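Local atomic coordinates of extracellular ligand-binding receptor (Rhodopseudomonas palustris, PDB entry 4F06), a protein that probably serves an ABC transporter as its periplasmic solute-binding protein, capturing p-hydroxybenzoic acid and likely related lignin-derived benzoates for uptake. Residues Ile144-Tyr149 against Ala173-Leu178; Phe199-Ala204 against Thr230-Thr235; Tyr296-Ala301 against Lys310-Val315. One frame throughout, in Å; residues are numbered along the deposited sequence. Where two conformers were deposited one is given.

Contact 1. Residues Ile144-Tyr149 against Ala173-Leu178; sequences IAVSDY and AVRMPL. With PHB (p-hydroxybenzoic acid), chain B.
V146 and R175 pair across two neighbouring parallel strands, 144-147 and 173-176, which belong to a beta-alpha-beta unit connected by helix 150-165. V146 N donates to V174 O (2.9 Å) and V146 O accepts from M176 N (2.8 Å), the two-sided engagement of one residue that a parallel ladder requires. The selenomethionine M176 can be traced outward against this backbone. Its CB lies 3.8 Å from V146 O and its CG 4.0 Å from the same V146 O; SE then comes 4.1 Å from A145 CB. A bend at chi3 (-69°) folds CE back to 3.6 Å from A145 C, and F211 of helix 206-217 touches the side chains of A145 and M176. Past the strand ends, L178 CD1 sits over one face of the Y149 ring, a CH-pi contact 4.0 Å from the ring centroid, while CD2 meets ring atom CE1. At the far end Y149 OH donates to O2' of p-hydroxybenzoic acid, 2.7 Å away. With a phenylalanine here the ring could still lie against L178, but the ligand carboxylate would probably lose this donor. Chemically, the apolar L178 contact probably steadies a ring whose polar end belongs to the ligand pocket.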
# COMPACT_ATOMS: atom_id res chain seq x y z
N ILE A 144 -17.23 -6.03 10.41
CA ILE A 144 -15.86 -5.60 10.15
C ILE A 144 -14.87 -6.55 10.80
O ILE A 144 -15.04 -6.86 11.98
CB ILE A 144 -15.61 -4.16 10.67
CG1 ILE A 144 -16.55 -3.13 9.97
CG2 ILE A 144 -14.13 -3.77 10.56
CD1 ILE A 144 -16.48 -1.73 10.57
N ALA A 145 -13.84 -6.96 10.06
CA ALA A 145 -12.79 -7.79 10.64
C ALA A 145 -11.47 -7.18 10.18
O ALA A 145 -11.20 -7.14 8.96
CB ALA A 145 -12.88 -9.24 10.16
N VAL A 146 -10.66 -6.67 11.11
CA VAL A 146 -9.41 -6.04 10.73
C VAL A 146 -8.28 -6.54 11.59
O VAL A 146 -8.50 -6.87 12.78
CB VAL A 146 -9.46 -4.50 10.87
CG1 VAL A 146 -10.44 -3.90 9.90
CG2 VAL A 146 -9.75 -4.04 12.31
N SER A 147 -7.06 -6.60 11.04
CA SER A 147 -5.89 -6.92 11.88
C SER A 147 -5.76 -5.85 12.97
O SER A 147 -5.90 -4.64 12.71
CB SER A 147 -4.63 -7.03 11.05
OG SER A 147 -4.78 -8.10 10.14
N ASP A 148 -5.37 -6.29 14.17
CA ASP A 148 -5.36 -5.42 15.35
C ASP A 148 -4.04 -4.66 15.47
O ASP A 148 -3.20 -4.93 16.35
CB ASP A 148 -5.58 -6.28 16.59
CG ASP A 148 -5.75 -5.46 17.83
OD1 ASP A 148 -6.06 -4.25 17.74
OD2 ASP A 148 -5.58 -6.06 18.91
N TYR A 149 -3.84 -3.68 14.60
CA TYR A 149 -2.73 -2.73 14.74
C TYR A 149 -3.08 -1.51 13.89
O TYR A 149 -4.14 -1.44 13.28
CB TYR A 149 -1.34 -3.34 14.39
CG TYR A 149 -1.04 -3.55 12.90
CD1 TYR A 149 -1.91 -4.25 12.03
CD2 TYR A 149 0.17 -3.11 12.39
CE1 TYR A 149 -1.57 -4.42 10.69
CE2 TYR A 149 0.50 -3.28 11.04
CZ TYR A 149 -0.39 -3.93 10.21
OH TYR A 149 -0.07 -4.12 8.87
N ALA A 173 -17.60 -5.96 15.03
CA ALA A 173 -16.30 -5.41 14.67
C ALA A 173 -15.28 -6.22 15.45
O ALA A 173 -15.28 -6.18 16.70
CB ALA A 173 -16.20 -3.93 15.02
N VAL A 174 -14.41 -6.92 14.72
CA VAL A 174 -13.44 -7.84 15.31
C VAL A 174 -12.04 -7.32 14.99
O VAL A 174 -11.74 -7.08 13.81
CB VAL A 174 -13.63 -9.26 14.76
CG1 VAL A 174 -12.61 -10.22 15.33
CG2 VAL A 174 -15.05 -9.75 15.05
N ARG A 175 -11.20 -7.13 16.01
CA ARG A 175 -9.80 -6.81 15.79
C ARG A 175 -9.01 -8.09 16.01
O ARG A 175 -8.96 -8.61 17.14
CB ARG A 175 -9.36 -5.70 16.74
CG ARG A 175 -10.03 -4.37 16.45
CD ARG A 175 -9.55 -3.30 17.43
NE ARG A 175 -10.15 -1.99 17.15
CZ ARG A 175 -9.85 -0.88 17.81
NH1 ARG A 175 -8.97 -0.90 18.81
NH2 ARG A 175 -10.45 0.24 17.47
N MSE A 176 -8.43 -8.60 14.93
CA MSE A 176 -7.80 -9.94 14.93
C MSE A 176 -6.31 -9.80 15.19
O MSE A 176 -5.64 -9.07 14.48
CB MSE A 176 -7.99 -10.59 13.56
CG MSE A 176 -9.47 -10.78 13.14
SE MSE A 176 -9.65 -11.46 11.34
CE MSE A 176 -9.05 -9.89 10.37
N PRO A 177 -5.77 -10.49 16.19
CA PRO A 177 -4.31 -10.38 16.38
C PRO A 177 -3.55 -10.67 15.08
O PRO A 177 -3.95 -11.53 14.29
CB PRO A 177 -4.04 -11.51 17.37
CG PRO A 177 -5.30 -11.57 18.20
CD PRO A 177 -6.42 -11.34 17.20
N LEU A 178 -2.44 -9.97 14.88
CA LEU A 178 -1.58 -10.19 13.70
C LEU A 178 -1.12 -11.64 13.54
O LEU A 178 -0.96 -12.11 12.40
CB LEU A 178 -0.35 -9.27 13.73
CG LEU A 178 -0.58 -7.89 13.15
CD1 LEU A 178 0.61 -7.00 13.50
CD2 LEU A 178 -0.86 -7.94 11.66
C1' PHB B . 0.91 -1.36 7.17
O1' PHB B . 0.72 -0.13 7.18
O2' PHB B . 1.45 -1.97 8.16
C1 PHB B . 0.44 -2.14 5.99
C2 PHB B . -0.62 -1.65 5.20
C3 PHB B . -1.09 -2.38 4.14
C4 PHB B . -0.57 -3.63 3.86
C5 PHB B . 0.46 -4.13 4.63
C6 PHB B . 0.97 -3.40 5.70
O4 PHB B . -1.03 -4.41 2.86
O HOH W 1 -4.85 -10.42 11.65
O HOH W 2 -2.02 -7.65 16.66
O HOH W 3 -6.94 -2.79 19.74

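Contact 2. Residues Phe199-Ala204 against Thr230-Thr235; sequences FTFLPA and TGDVVT. With PHB (p-hydroxybenzoic acid), chain B.
This lobe's side of the ligand pocket lies at the C-terminal ends of parallel strands 197-201 and 226-230, where F201 and A204 meet T230 and D232. Strand pairing is fading here: T230 N reaches T200 O only through a weak hydrogen bond of 3.4 Å, and the chain then turns into the 3-10 segment 231-233. D232 is worked from both oxygens. Its OD1 accepts from the phenolic O4 of p-hydroxybenzoic acid (2.7 Å) and also bonds Y253, while D232 OD2 accepts a hydrogen bond from T230 OG1 (2.7 Å) on its anti lone pair. That grip rests on T230 OG1 being set between its own backbone N and carbonyl carbon (chi1 58°). F201 presents its ring edge, CE1 lying 3.7 Å from D232 CG, with ring and carboxylate planes 88° apart; the same CE1 is 3.6 Å from ligand C3. Opposite in role to D232, A204 N donates to ligand O4 over 3.1 Å in a nearly straight bond (176°). Behind this polar layer V233 CG2 packs on T200 O. The phenol group is therefore read as donor and acceptor at once, consistent with recognition of a para-hydroxylated benzoate.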
# COMPACT_ATOMS: atom_id res chain seq x y z
N PHE A 199 -16.54 -6.43 5.78
CA PHE A 199 -15.47 -5.54 5.35
C PHE A 199 -14.20 -5.95 6.08
O PHE A 199 -14.23 -6.08 7.30
CB PHE A 199 -15.76 -4.06 5.65
CG PHE A 199 -14.55 -3.20 5.40
CD1 PHE A 199 -14.10 -2.97 4.09
CD2 PHE A 199 -13.83 -2.68 6.47
CE1 PHE A 199 -12.94 -2.23 3.85
CE2 PHE A 199 -12.68 -1.94 6.24
CZ PHE A 199 -12.25 -1.70 4.94
N THR A 200 -13.11 -6.15 5.34
CA THR A 200 -11.87 -6.60 5.96
C THR A 200 -10.63 -5.92 5.42
O THR A 200 -10.53 -5.52 4.25
CB THR A 200 -11.75 -8.15 5.85
OG1 THR A 200 -10.68 -8.63 6.67
CG2 THR A 200 -11.47 -8.55 4.44
N PHE A 201 -9.66 -5.80 6.33
CA PHE A 201 -8.28 -5.52 6.01
C PHE A 201 -7.38 -6.42 6.86
O PHE A 201 -7.61 -6.52 8.09
CB PHE A 201 -7.88 -4.07 6.36
CG PHE A 201 -6.38 -3.89 6.45
CD1 PHE A 201 -5.56 -3.80 5.32
CD2 PHE A 201 -5.77 -3.87 7.72
CE1 PHE A 201 -4.19 -3.72 5.41
CE2 PHE A 201 -4.38 -3.78 7.82
CZ PHE A 201 -3.59 -3.71 6.67
N LEU A 202 -6.38 -7.03 6.22
CA LEU A 202 -5.22 -7.60 6.90
C LEU A 202 -4.04 -7.20 6.00
O LEU A 202 -4.22 -6.98 4.81
CB LEU A 202 -5.30 -9.13 7.02
CG LEU A 202 -6.62 -9.73 7.53
CD1 LEU A 202 -7.60 -9.98 6.39
CD2 LEU A 202 -6.33 -11.03 8.24
N PRO A 203 -2.81 -7.16 6.52
CA PRO A 203 -1.66 -6.81 5.66
C PRO A 203 -1.48 -7.90 4.60
O PRO A 203 -1.60 -9.12 4.88
CB PRO A 203 -0.47 -6.80 6.64
CG PRO A 203 -0.93 -7.66 7.80
CD PRO A 203 -2.43 -7.40 7.92
N ALA A 204 -1.21 -7.47 3.37
CA ALA A 204 -1.06 -8.43 2.27
C ALA A 204 0.06 -9.40 2.58
O ALA A 204 1.15 -9.04 3.03
CB ALA A 204 -0.79 -7.68 1.00
N THR A 230 -10.20 -3.88 1.27
CA THR A 230 -9.24 -3.08 0.55
C THR A 230 -8.42 -4.07 -0.31
O THR A 230 -8.37 -5.30 -0.08
CB THR A 230 -8.38 -2.25 1.48
OG1 THR A 230 -7.70 -3.14 2.39
CG2 THR A 230 -9.22 -1.25 2.27
N GLY A 231 -7.73 -3.51 -1.28
CA GLY A 231 -6.98 -4.35 -2.24
C GLY A 231 -5.82 -5.11 -1.61
O GLY A 231 -5.31 -6.05 -2.22
N ASP A 232 -5.44 -4.77 -0.39
CA ASP A 232 -4.44 -5.54 0.36
C ASP A 232 -4.82 -7.01 0.43
O ASP A 232 -3.94 -7.86 0.56
CB ASP A 232 -4.38 -4.98 1.79
CG ASP A 232 -4.13 -3.50 1.75
OD1 ASP A 232 -2.97 -3.08 1.59
OD2 ASP A 232 -5.12 -2.74 1.81
N VAL A 233 -6.12 -7.29 0.40
CA VAL A 233 -6.61 -8.64 0.68
C VAL A 233 -6.61 -9.54 -0.55
O VAL A 233 -6.73 -10.76 -0.42
CB VAL A 233 -7.99 -8.51 1.37
CG1 VAL A 233 -8.58 -9.89 1.68
CG2 VAL A 233 -7.89 -7.65 2.64
N VAL A 234 -6.44 -8.95 -1.75
CA VAL A 234 -6.54 -9.68 -3.01
C VAL A 234 -5.41 -9.30 -3.95
O VAL A 234 -5.58 -9.19 -5.15
CB VAL A 234 -7.91 -9.53 -3.67
CG1 VAL A 234 -8.97 -10.30 -2.90
CG2 VAL A 234 -8.29 -8.06 -3.80
N THR A 235 -4.20 -9.17 -3.43
CA THR A 235 -3.06 -8.85 -4.28
C THR A 235 -2.87 -9.89 -5.37
O THR A 235 -3.09 -11.09 -5.18
CB THR A 235 -1.77 -8.59 -3.53
OG1 THR A 235 -1.37 -9.75 -2.83
CG2 THR A 235 -1.93 -7.40 -2.57
C1' PHB B . 0.91 -1.36 7.17
O1' PHB B . 0.72 -0.13 7.18
O2' PHB B . 1.45 -1.97 8.16
C1 PHB B . 0.44 -2.14 5.99
C2 PHB B . -0.62 -1.65 5.20
C3 PHB B . -1.09 -2.38 4.14
C4 PHB B . -0.57 -3.63 3.86
C5 PHB B . 0.46 -4.13 4.63
C6 PHB B . 0.97 -3.40 5.70
O4 PHB B . -1.03 -4.41 2.86

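Contact 3. Residues Tyr296-Ala301 against Lys310-Val315; sequences YKMIEA and KAIAAV. With PHB (p-hydroxybenzoic acid), chain C.
M298, A301 and A314 lose the most surface where helix 296-301 crosses helix 310-315; the axes of the two segments approach to 8.3 Å at an angle of 123°. Selenomethionine M298 contributes most. Its CB rests 3.7 Å from A311 CB, and chi1 of -72° sets CG anti to the carbonyl carbon, where it meets A311 O (3.3 Å) and V315 CG1 (3.6 Å). The side chain was modelled in two conformers; in the one described, SE lies 3.7 Å from A311 CB, and the bend at chi3 turns only the terminal CE. One turn further along the first helix, A301 faces A314 squarely: the two CB methyl groups stand 3.5 Å apart, tighter than usual for carbons, and alanine at both places lets the backbones come this near. K310 covers the edge of the pair, its CD 3.4 Å from A301 O. On the other flank K297 slides past V315 in the opposite direction, bending at chi2 (69°) so that CE passes near A314 O. K297 CB also lies 3.7 Å from C5 of a second p-hydroxybenzoic acid, a site lined as well by Y296, E300 and W32. The joint is thus mostly apolar, alanines and a valine packed about the M298 side chain, with K297 and K310 at the margins. T302 OG1, just after the first helix, is hydrogen-bonded to M298 O, and K310 and A311 touch T302. The first helix packs on strands 39-40, 43-51 and 75-78 of the six-stranded sheet, and A311 of the second also reaches Y75.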
# COMPACT_ATOMS: atom_id res chain seq x y z
N TYR A 296 14.57 11.16 -7.43
CA TYR A 296 15.31 11.83 -8.52
C TYR A 296 14.97 13.32 -8.52
O TYR A 296 15.87 14.17 -8.72
CB TYR A 296 14.99 11.17 -9.86
CG TYR A 296 15.83 9.92 -10.11
CD1 TYR A 296 16.11 8.98 -9.09
CD2 TYR A 296 16.28 9.63 -11.39
CE1 TYR A 296 16.87 7.84 -9.37
CE2 TYR A 296 17.01 8.49 -11.67
CZ TYR A 296 17.29 7.59 -10.67
OH TYR A 296 18.00 6.46 -10.90
N LYS A 297 13.70 13.67 -8.33
CA LYS A 297 13.35 15.10 -8.27
C LYS A 297 14.08 15.81 -7.11
O LYS A 297 14.55 16.94 -7.28
CB LYS A 297 11.83 15.25 -8.11
CG LYS A 297 11.39 16.71 -7.99
CD LYS A 297 11.54 17.50 -9.26
CE LYS A 297 10.90 18.87 -9.07
NZ LYS A 297 10.97 19.57 -10.37
N MSE A 298 14.12 15.18 -5.95
CA MSE A 298 14.77 15.80 -4.77
C MSE A 298 16.26 15.98 -5.03
O MSE A 298 16.81 17.04 -4.71
CB MSE A 298 14.54 14.97 -3.51
CG MSE A 298 13.10 15.08 -3.05
SE MSE A 298 12.60 14.41 -1.32
CE MSE A 298 12.84 12.54 -1.81
N ILE A 299 16.92 14.99 -5.64
CA ILE A 299 18.33 15.14 -5.98
C ILE A 299 18.52 16.28 -6.99
O ILE A 299 19.43 17.07 -6.82
CB ILE A 299 18.88 13.78 -6.47
CG1 ILE A 299 18.87 12.76 -5.31
CG2 ILE A 299 20.29 13.91 -7.03
CD1 ILE A 299 19.12 11.32 -5.73
N GLU A 300 17.68 16.39 -8.02
CA GLU A 300 17.84 17.52 -8.96
C GLU A 300 17.65 18.84 -8.24
O GLU A 300 18.44 19.79 -8.43
CB GLU A 300 16.85 17.45 -10.13
CG GLU A 300 17.12 16.32 -11.08
CD GLU A 300 16.39 16.39 -12.40
OE1 GLU A 300 15.35 17.07 -12.58
OE2 GLU A 300 16.91 15.70 -13.28
N ALA A 301 16.61 18.93 -7.41
CA ALA A 301 16.29 20.21 -6.77
C ALA A 301 17.43 20.67 -5.87
O ALA A 301 17.59 21.88 -5.67
CB ALA A 301 15.03 20.07 -5.96
N LYS A 310 14.80 21.80 1.21
CA LYS A 310 14.66 22.11 -0.22
C LYS A 310 14.11 20.87 -0.95
O LYS A 310 13.25 20.98 -1.83
CB LYS A 310 16.01 22.52 -0.79
CG LYS A 310 15.93 22.98 -2.24
CD LYS A 310 17.21 23.63 -2.75
CE LYS A 310 17.65 24.84 -1.96
NZ LYS A 310 18.88 25.35 -2.61
N ALA A 311 14.56 19.67 -0.57
CA ALA A 311 14.11 18.44 -1.22
C ALA A 311 12.60 18.26 -1.02
O ALA A 311 11.85 18.00 -1.99
CB ALA A 311 14.85 17.23 -0.64
N ILE A 312 12.13 18.39 0.22
CA ILE A 312 10.70 18.20 0.49
C ILE A 312 9.90 19.30 -0.20
O ILE A 312 8.80 19.01 -0.72
CB ILE A 312 10.45 18.12 2.00
CG1 ILE A 312 11.00 16.81 2.53
CG2 ILE A 312 9.00 18.37 2.37
CD1 ILE A 312 10.14 15.58 2.19
N ALA A 313 10.38 20.55 -0.20
CA ALA A 313 9.62 21.61 -0.84
C ALA A 313 9.45 21.31 -2.33
O ALA A 313 8.42 21.68 -2.91
CB ALA A 313 10.34 22.93 -0.64
N ALA A 314 10.44 20.66 -2.94
CA ALA A 314 10.38 20.40 -4.37
C ALA A 314 9.33 19.37 -4.76
O ALA A 314 8.83 19.42 -5.87
CB ALA A 314 11.75 19.91 -4.83
N VAL A 315 9.02 18.42 -3.86
CA VAL A 315 8.02 17.40 -4.21
C VAL A 315 6.61 17.77 -3.80
O VAL A 315 5.67 17.25 -4.38
CB VAL A 315 8.39 16.00 -3.72
CG1 VAL A 315 9.74 15.59 -4.34
CG2 VAL A 315 8.40 15.94 -2.20
C1' PHB C . 14.73 12.47 -13.41
O1' PHB C . 15.79 13.02 -12.94
O2' PHB C . 14.69 11.54 -14.25
C1 PHB C . 13.42 12.97 -13.01
C2 PHB C . 12.27 12.37 -13.58
C3 PHB C . 11.02 12.85 -13.25
C4 PHB C . 10.92 13.91 -12.33
C5 PHB C . 12.07 14.48 -11.75
C6 PHB C . 13.36 14.02 -12.09
O4 PHB C . 9.67 14.34 -12.03

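In the fold
Along the chain the contacts follow one another in series, each closing before the next opens. Contacts 1 and 2 have centres 12 Å apart and share one sheet, in which strands 141-147 and 197-201 are neighbours; A145 and F199 are joined through their backbones, and both contacts reach the same p-hydroxybenzoic acid, gripping it from its two ends. Contact 3 stands apart, its centre about 38 Å from that of contact 1 and 33 Å from that of contact 2, packed against the other, six-stranded sheet beside a separate copy of the ligand. The set thus samples both lobes of a two-lobed periplasmic binding protein, the first two contacts supplying part of a pocket that residues such as Y80, T82 and A105 complete.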